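Local coordinates for enoyl-acyl carrier protein reductase (Uncultured bacterium, PDB 6KIA) that probably catalyses the NADH-dependent reduction of enoyl-acyl carrier protein in bacterial fatty acid synthesis, as a triclosan-resistant member of the Rossmann-type reductases, at residues Ala173-Asn176 against Arg177-Gly181; Ala222-Ala225 against Arg226-Ser230; Val332-Glu335 against Gly336-Leu339. All coordinates share one frame; numbering follows the deposited sequence.

Contact 1 (Ala173-Asn176 against Arg177-Gly181)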
loop_
_atom_site.group_PDB
_atom_site.type_symbol
_atom_site.label_atom_id
_atom_site.label_comp_id
_atom_site.label_asym_id
_atom_site.label_seq_id
_atom_site.Cartn_x
_atom_site.Cartn_y
_atom_site.Cartn_z
ATOM N N ALA A 173 17.138 8.874 -11.013
ATOM C CA ALA A 173 18.540 8.989 -10.622
ATOM C C ALA A 173 18.645 9.408 -9.144
ATOM O O ALA A 173 19.348 8.761 -8.322
ATOM C CB ALA A 173 19.265 9.972 -11.521
ATOM N N ILE A 174 17.934 10.484 -8.806
ATOM C CA ILE A 174 17.904 10.947 -7.418
ATOM C C ILE A 174 17.422 9.836 -6.477
ATOM O O ILE A 174 17.978 9.612 -5.401
ATOM C CB ILE A 174 16.988 12.179 -7.285
ATOM C CG1 ILE A 174 17.587 13.350 -8.074
ATOM C CG2 ILE A 174 16.799 12.564 -5.816
ATOM C CD1 ILE A 174 16.615 14.499 -8.274
ATOM N N ALA A 175 16.390 9.136 -6.926
ATOM C CA ALA A 175 15.769 8.024 -6.205
ATOM C C ALA A 175 16.734 6.869 -5.972
ATOM O O ALA A 175 16.707 6.250 -4.916
ATOM C CB ALA A 175 14.548 7.534 -6.956
ATOM N N ASN A 176 17.553 6.537 -6.966
ATOM C CA ASN A 176 18.493 5.435 -6.799
ATOM C C ASN A 176 19.551 5.808 -5.776
ATOM O O ASN A 176 20.054 4.948 -5.032
ATOM C CB ASN A 176 19.169 5.076 -8.124
ATOM C CG ASN A 176 18.230 4.418 -9.100
ATOM O OD1 ASN A 176 17.238 3.803 -8.707
ATOM N ND2 ASN A 176 18.534 4.546 -10.386
ATOM N N ARG A 177 19.863 7.100 -5.702
ATOM C CA ARG A 177 20.788 7.519 -4.651
ATOM C C ARG A 177 20.128 7.483 -3.266
ATOM O O ARG A 177 20.730 7.047 -2.283
ATOM C CB ARG A 177 21.323 8.922 -4.947
ATOM C CG ARG A 177 22.414 8.931 -6.010
ATOM C CD ARG A 177 23.143 10.262 -6.061
ATOM N NE ARG A 177 23.833 10.560 -4.805
ATOM C CZ ARG A 177 24.412 11.724 -4.534
ATOM N NH1 ARG A 177 24.389 12.695 -5.437
ATOM N NH2 ARG A 177 25.016 11.917 -3.366
ATOM N N ILE A 178 18.881 7.931 -3.184
ATOM C CA ILE A 178 18.204 7.983 -1.888
ATOM C C ILE A 178 17.882 6.591 -1.342
ATOM O O ILE A 178 18.046 6.325 -0.147
ATOM C CB ILE A 178 16.910 8.799 -1.967
ATOM C CG1 ILE A 178 17.243 10.267 -2.231
ATOM C CG2 ILE A 178 16.123 8.683 -0.658
ATOM C CD1 ILE A 178 16.041 11.111 -2.483
ATOM N N TYR A 179 17.469 5.691 -2.223
ATOM C CA TYR A 179 16.971 4.402 -1.774
ATOM C C TYR A 179 18.060 3.340 -1.777
ATOM O O TYR A 179 17.983 2.392 -0.976
ATOM C CB TYR A 179 15.799 3.947 -2.655
ATOM C CG TYR A 179 14.584 4.839 -2.545
ATOM C CD1 TYR A 179 14.153 5.305 -1.306
ATOM C CD2 TYR A 179 13.879 5.234 -3.678
ATOM C CE1 TYR A 179 13.045 6.131 -1.194
ATOM C CE2 TYR A 179 12.769 6.064 -3.577
ATOM C CZ TYR A 179 12.361 6.507 -2.331
ATOM O OH TYR A 179 11.261 7.330 -2.215
ATOM N N LYS A 180 19.087 3.511 -2.621
ATOM C CA LYS A 180 20.141 2.484 -2.743
ATOM C C LYS A 180 21.571 2.971 -2.480
ATOM O O LYS A 180 22.497 2.160 -2.425
ATOM C CB LYS A 180 20.107 1.855 -4.145
ATOM C CG LYS A 180 18.757 1.297 -4.567
ATOM C CD LYS A 180 18.796 0.818 -6.020
ATOM C CE LYS A 180 17.588 -0.042 -6.368
ATOM N NZ LYS A 180 16.283 0.676 -6.191
ATOM N N GLY A 181 21.755 4.274 -2.288
ATOM C CA GLY A 181 23.090 4.849 -2.218
ATOM C C GLY A 181 23.822 4.647 -0.912
ATOM O O GLY A 181 23.263 4.842 0.170
#
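Four successive i to i+4 backbone bonds join Ala-173, Ile-174, Ala-175 and Asn-176 to Arg-177, Ile-178, Tyr-179 and Lys-180 through the last turns of helix 169-180. They change along the way: Ile-178 N reaches Ile-174 O at 2.9 Å in the carbonyl plane, whereas Lys-180 N stands 45° above that of Asn-176, with an N-H...O angle of only 137°. Side chains follow the same spacing. Ile-174 and Ile-178 run alongside each other, and CG2 of Ile-174 meets CD1 of Ile-178 at 3.7 Å; Ile-178 keeps CG1 beside its backbone N (chi1 -67°), which carries CD1 back along the helix toward its partner. Branched aliphatic groups suit this buried side, where Ile-174 also packs on Trp-113. One residue further on, Ala-175 CB lies 4.1 Å from Tyr-179 CD2, its single methyl leaving room for the ring. That ring meets Phe-299 edge-to-face, and its hydroxyl is hydrogen-bonded to Thr-261. On the exposed side Asn-176 and Lys-180 lie side by side, pointing the same way, but Asn-176 OD1 and Lys-180 NZ stay 4.1 Å apart, and the ammonium makes a weak bond to Ile-298 O. Arg-177 bends at chi3 and gives NE and NH2 to the carbonyls of Arg-185 and Phe-186. Gly-181 then leaves helical angles, its N bonded to Arg-177 O at 3.0 Å. Aliphatic and aromatic carbons thus pack locally, while the polar ends of Arg-177, Tyr-179 and, weakly, Lys-180 tie later residues to the helix.

Contact 2 (Ala222-Ala225 against Arg226-Ser230)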
loop_
_atom_site.group_PDB
_atom_site.type_symbol
_atom_site.label_atom_id
_atom_site.label_comp_id
_atom_site.label_asym_id
_atom_site.label_seq_id
_atom_site.Cartn_x
_atom_site.Cartn_y
_atom_site.Cartn_z
ATOM N N ALA A 222 -24.183 9.651 -1.765
ATOM C CA ALA A 222 -25.584 9.435 -2.150
ATOM C C ALA A 222 -25.919 7.951 -2.121
ATOM O O ALA A 222 -26.969 7.536 -1.610
ATOM C CB ALA A 222 -25.862 10.014 -3.515
ATOM N N ILE A 223 -25.011 7.147 -2.668
ATOM C CA ILE A 223 -25.161 5.700 -2.600
ATOM C C ILE A 223 -25.241 5.225 -1.152
ATOM O O ILE A 223 -26.123 4.434 -0.788
ATOM C CB ILE A 223 -23.974 4.984 -3.310
ATOM C CG1 ILE A 223 -24.003 5.271 -4.812
ATOM C CG2 ILE A 223 -24.033 3.493 -3.060
ATOM C CD1 ILE A 223 -22.749 4.791 -5.564
ATOM N N ARG A 224 -24.291 5.683 -0.337
ATOM C CA ARG A 224 -24.226 5.341 1.085
ATOM C C ARG A 224 -25.560 5.639 1.782
ATOM O O ARG A 224 -26.095 4.795 2.504
ATOM C CB ARG A 224 -23.063 6.075 1.779
ATOM C CG ARG A 224 -22.912 5.694 3.234
ATOM C CD ARG A 224 -21.621 6.265 3.859
ATOM N NE ARG A 224 -21.630 7.725 3.967
ATOM C CZ ARG A 224 -20.909 8.543 3.201
ATOM N NH1 ARG A 224 -20.113 8.050 2.256
ATOM N NH2 ARG A 224 -20.986 9.860 3.376
ATOM N N ALA A 225 -26.045 6.862 1.608
ATOM C CA ALA A 225 -27.311 7.265 2.218
ATOM C C ALA A 225 -28.472 6.364 1.783
ATOM O O ALA A 225 -29.284 5.935 2.612
ATOM C CB ALA A 225 -27.614 8.701 1.882
ATOM N N ARG A 226 -28.538 6.057 0.491
ATOM C CA ARG A 226 -29.671 5.286 -0.001
ATOM C C ARG A 226 -29.621 3.853 0.552
ATOM O O ARG A 226 -30.656 3.283 0.950
ATOM C CB ARG A 226 -29.717 5.301 -1.540
ATOM C CG ARG A 226 -30.621 4.229 -2.169
ATOM C CD ARG A 226 -30.652 4.301 -3.691
ATOM N NE ARG A 226 -29.372 3.966 -4.317
ATOM C CZ ARG A 226 -28.978 2.722 -4.556
ATOM N NH1 ARG A 226 -29.759 1.705 -4.198
ATOM N NH2 ARG A 226 -27.803 2.488 -5.134
ATOM N N LEU A 227 -28.415 3.289 0.627
ATOM C CA LEU A 227 -28.268 1.944 1.164
ATOM C C LEU A 227 -28.537 1.877 2.664
ATOM O O LEU A 227 -29.157 0.944 3.159
ATOM C CB LEU A 227 -26.848 1.404 0.877
ATOM C CG LEU A 227 -26.486 1.203 -0.603
ATOM C CD1 LEU A 227 -25.080 0.603 -0.711
ATOM C CD2 LEU A 227 -27.497 0.338 -1.345
ATOM N N GLU A 228 -28.035 2.861 3.391
ATOM C CA GLU A 228 -28.184 2.901 4.825
ATOM C C GLU A 228 -29.662 3.069 5.180
ATOM O O GLU A 228 -30.143 2.480 6.143
ATOM C CB GLU A 228 -27.301 4.008 5.400
ATOM C CG GLU A 228 -25.884 3.486 5.642
ATOM C CD GLU A 228 -24.924 4.511 6.201
ATOM O OE1 GLU A 228 -25.344 5.665 6.433
ATOM O OE2 GLU A 228 -23.742 4.146 6.405
ATOM N N LYS A 229 -30.376 3.838 4.365
ATOM C CA LYS A 229 -31.807 4.034 4.568
ATOM C C LYS A 229 -32.646 2.835 4.106
ATOM O O LYS A 229 -33.814 2.723 4.480
ATOM C CB LYS A 229 -32.260 5.312 3.857
ATOM C CG LYS A 229 -32.019 6.565 4.696
ATOM C CD LYS A 229 -32.175 7.843 3.890
ATOM C CE LYS A 229 -31.976 9.071 4.773
ATOM N NZ LYS A 229 -32.946 9.116 5.909
ATOM N N SER A 230 -32.079 1.942 3.291
ATOM C CA SER A 230 -32.865 0.788 2.845
ATOM C C SER A 230 -32.427 -0.546 3.463
ATOM O O SER A 230 -32.599 -1.599 2.854
ATOM C CB SER A 230 -32.845 0.675 1.319
ATOM O OG SER A 230 -31.527 0.611 0.802
#
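One turn apart, Arg-224 and Glu-228 come together through unlike first torsions: CG of Arg-224 swings away from its own N to lie beside the carbonyl carbon (chi1 -177°), while Glu-228 holds CG on the N side (chi1 -86°) and reaches back. The two chains run alongside, and the carboxylate touches the aliphatic part of the arginine, with Glu-228 OE2 3.6 Å from Arg-224 CG. The charges do not meet: Arg-224 NE and Glu-228 OE2 are 4.8 Å apart, with guanidinium and carboxylate planes 64° to each other. Attraction at that range is probably modest, and Arg-224 NH1 bonds instead to Tyr-236 OH and Ile-217 O. All this rides on helix 221-229, a short helix leading toward strand 234-240 of the parallel part of the Rossmann-type sheet. Along its buried side Ile-223 CG2 packs against Leu-227 CD1 at 3.9 Å; the isoleucine also rests on Met-142 and Leu-145 of helix 120-146, the leucine on Val-234. Beneath them Leu-227 N bonds to Ile-223 O at 2.9 Å, a nearly straight bond. Arg-226 has the length to leave the helix for Asp-146 and Asp-151, forming a salt bridge with each. At the helix end small, polar Ser-230 folds OG back onto Arg-226 O at 2.8 Å, and Ser-230 OG in turn receives a bond from Gly-152 N.

Contact 3 (Val332-Glu335 against Gly336-Leu339)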
loop_
_atom_site.group_PDB
_atom_site.type_symbol
_atom_site.label_atom_id
_atom_site.label_comp_id
_atom_site.label_asym_id
_atom_site.label_seq_id
_atom_site.Cartn_x
_atom_site.Cartn_y
_atom_site.Cartn_z
ATOM N N VAL A 332 14.794 -22.470 -1.121
ATOM C CA VAL A 332 15.259 -21.501 -2.109
ATOM C C VAL A 332 16.663 -20.941 -1.779
ATOM O O VAL A 332 17.236 -20.200 -2.572
ATOM C CB VAL A 332 14.271 -20.318 -2.282
ATOM C CG1 VAL A 332 12.942 -20.825 -2.824
ATOM C CG2 VAL A 332 14.081 -19.550 -0.981
ATOM N N LEU A 333 17.224 -21.331 -0.635
ATOM C CA LEU A 333 18.577 -20.898 -0.269
ATOM C C LEU A 333 19.633 -21.872 -0.814
ATOM O O LEU A 333 19.396 -23.084 -0.886
ATOM C CB LEU A 333 18.702 -20.768 1.253
ATOM C CG LEU A 333 17.760 -19.748 1.909
ATOM C CD1 LEU A 333 17.922 -19.741 3.428
ATOM C CD2 LEU A 333 18.052 -18.362 1.325
ATOM N N SER A 334 20.783 -21.331 -1.197
ATOM C CA SER A 334 21.896 -22.132 -1.712
ATOM C C SER A 334 22.348 -23.121 -0.666
ATOM O O SER A 334 22.211 -22.864 0.532
ATOM C CB SER A 334 23.072 -21.241 -2.118
ATOM O OG SER A 334 22.686 -20.238 -3.029
ATOM N N GLU A 335 22.856 -24.267 -1.117
ATOM C CA GLU A 335 23.449 -25.241 -0.205
ATOM C C GLU A 335 24.520 -24.576 0.649
ATOM O O GLU A 335 25.318 -23.787 0.153
ATOM C CB GLU A 335 24.039 -26.432 -0.967
ATOM C CG GLU A 335 23.966 -27.742 -0.187
ATOM C CD GLU A 335 24.809 -28.854 -0.794
ATOM O OE1 GLU A 335 25.204 -28.734 -1.974
ATOM O OE2 GLU A 335 25.075 -29.852 -0.085
ATOM N N GLY A 336 24.539 -24.883 1.937
ATOM C CA GLY A 336 25.542 -24.288 2.798
ATOM C C GLY A 336 25.025 -23.047 3.497
ATOM O O GLY A 336 25.653 -22.531 4.418
ATOM N N HIS A 337 23.887 -22.528 3.049
ATOM C CA HIS A 337 23.295 -21.422 3.775
ATOM C C HIS A 337 22.053 -21.914 4.485
ATOM O O HIS A 337 21.196 -22.539 3.859
ATOM C CB HIS A 337 22.934 -20.254 2.845
ATOM C CG HIS A 337 24.118 -19.510 2.319
ATOM N ND1 HIS A 337 24.534 -19.599 1.008
ATOM C CD2 HIS A 337 24.995 -18.683 2.938
ATOM C CE1 HIS A 337 25.600 -18.839 0.836
ATOM N NE2 HIS A 337 25.901 -18.274 1.993
ATOM N N THR A 338 21.932 -21.617 5.772
ATOM C CA THR A 338 20.765 -22.094 6.507
ATOM C C THR A 338 19.759 -20.991 6.719
ATOM O O THR A 338 20.105 -19.802 6.774
ATOM C CB THR A 338 21.125 -22.664 7.878
ATOM O OG1 THR A 338 21.666 -21.624 8.692
ATOM C CG2 THR A 338 22.145 -23.782 7.761
ATOM N N LEU A 339 18.498 -21.386 6.833
ATOM C CA LEU A 339 17.473 -20.411 7.135
ATOM C C LEU A 339 17.734 -19.787 8.500
ATOM O O LEU A 339 17.518 -18.582 8.677
ATOM C CB LEU A 339 16.082 -21.050 7.074
ATOM C CG LEU A 339 14.883 -20.114 7.242
ATOM C CD1 LEU A 339 14.840 -18.975 6.204
ATOM C CD2 LEU A 339 13.592 -20.929 7.198
#
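Leu-333 points across to the other arm of this turn, whereas His-337 turns its ring edge to Ser-334. The leucine reaches across with one methyl: CD1 lies 3.8 Å from Leu-339 CA and 4.2 Å from Leu-339 CD1, so it rests against the start of the next helix both at its backbone and at the side chain. Its CB also comes within 4.0 Å of His-337 O. Two leucines suit these buried positions, since each offers branched methyls and no polar atom to satisfy. At the histidine, ND1 is 3.8 Å from Ser-334 CB, which lies in the ring plane, a van der Waals touch. With CG of His-337 beside its own backbone N (chi1 -71°), the imidazole is brought alongside that serine. The backbone holds the pair together, for His-337 N donates to Ser-334 O at 3.0 Å with an N-H...O angle of 156°, closing a type II beta turn from Ser-334 to His-337. Glu-335 and Gly-336 are its two central residues. Gly-336 adopts a positive phi of 95°, a backbone shape in which a CB would collide with Glu-335 O, so glycine suits the place. Glu-335, whose CB bond points away from the other arm, is exposed, as suits a charged residue at a bend. Thr-338 follows at the N-cap, its OG1 accepting a bond from Ser-341 N. The whole turn connects helix 320-331 to helix 339-351: Leu-339 packs back on Trp-326 and Cys-329 of the first, while Val-332 and Ser-334 make backbone bonds to Lys-388 and Met-386, just beyond helix 370-385.

In the fold
All three contacts are local, partly buried and away from the chain's centre, contacts 2 and 3 furthest, and none touches another. Contact 1 and contact 2 each lie within one helix and combine buried apolar pairs with more exposed polar residues, yet they fall on opposite sides of the centre, about 47 Å apart between centres. Contact 1 has the Tyr-179 side chain about 12 Å from bound NADH, and its outward polar groups bond mostly to backbone oxygens. In contact 2 Arg-226 adds salt bridges to carboxylates outside the two segments. Contact 3, with the larger share of exposed residues, belongs to a turn between helices and has a single backbone bond across it.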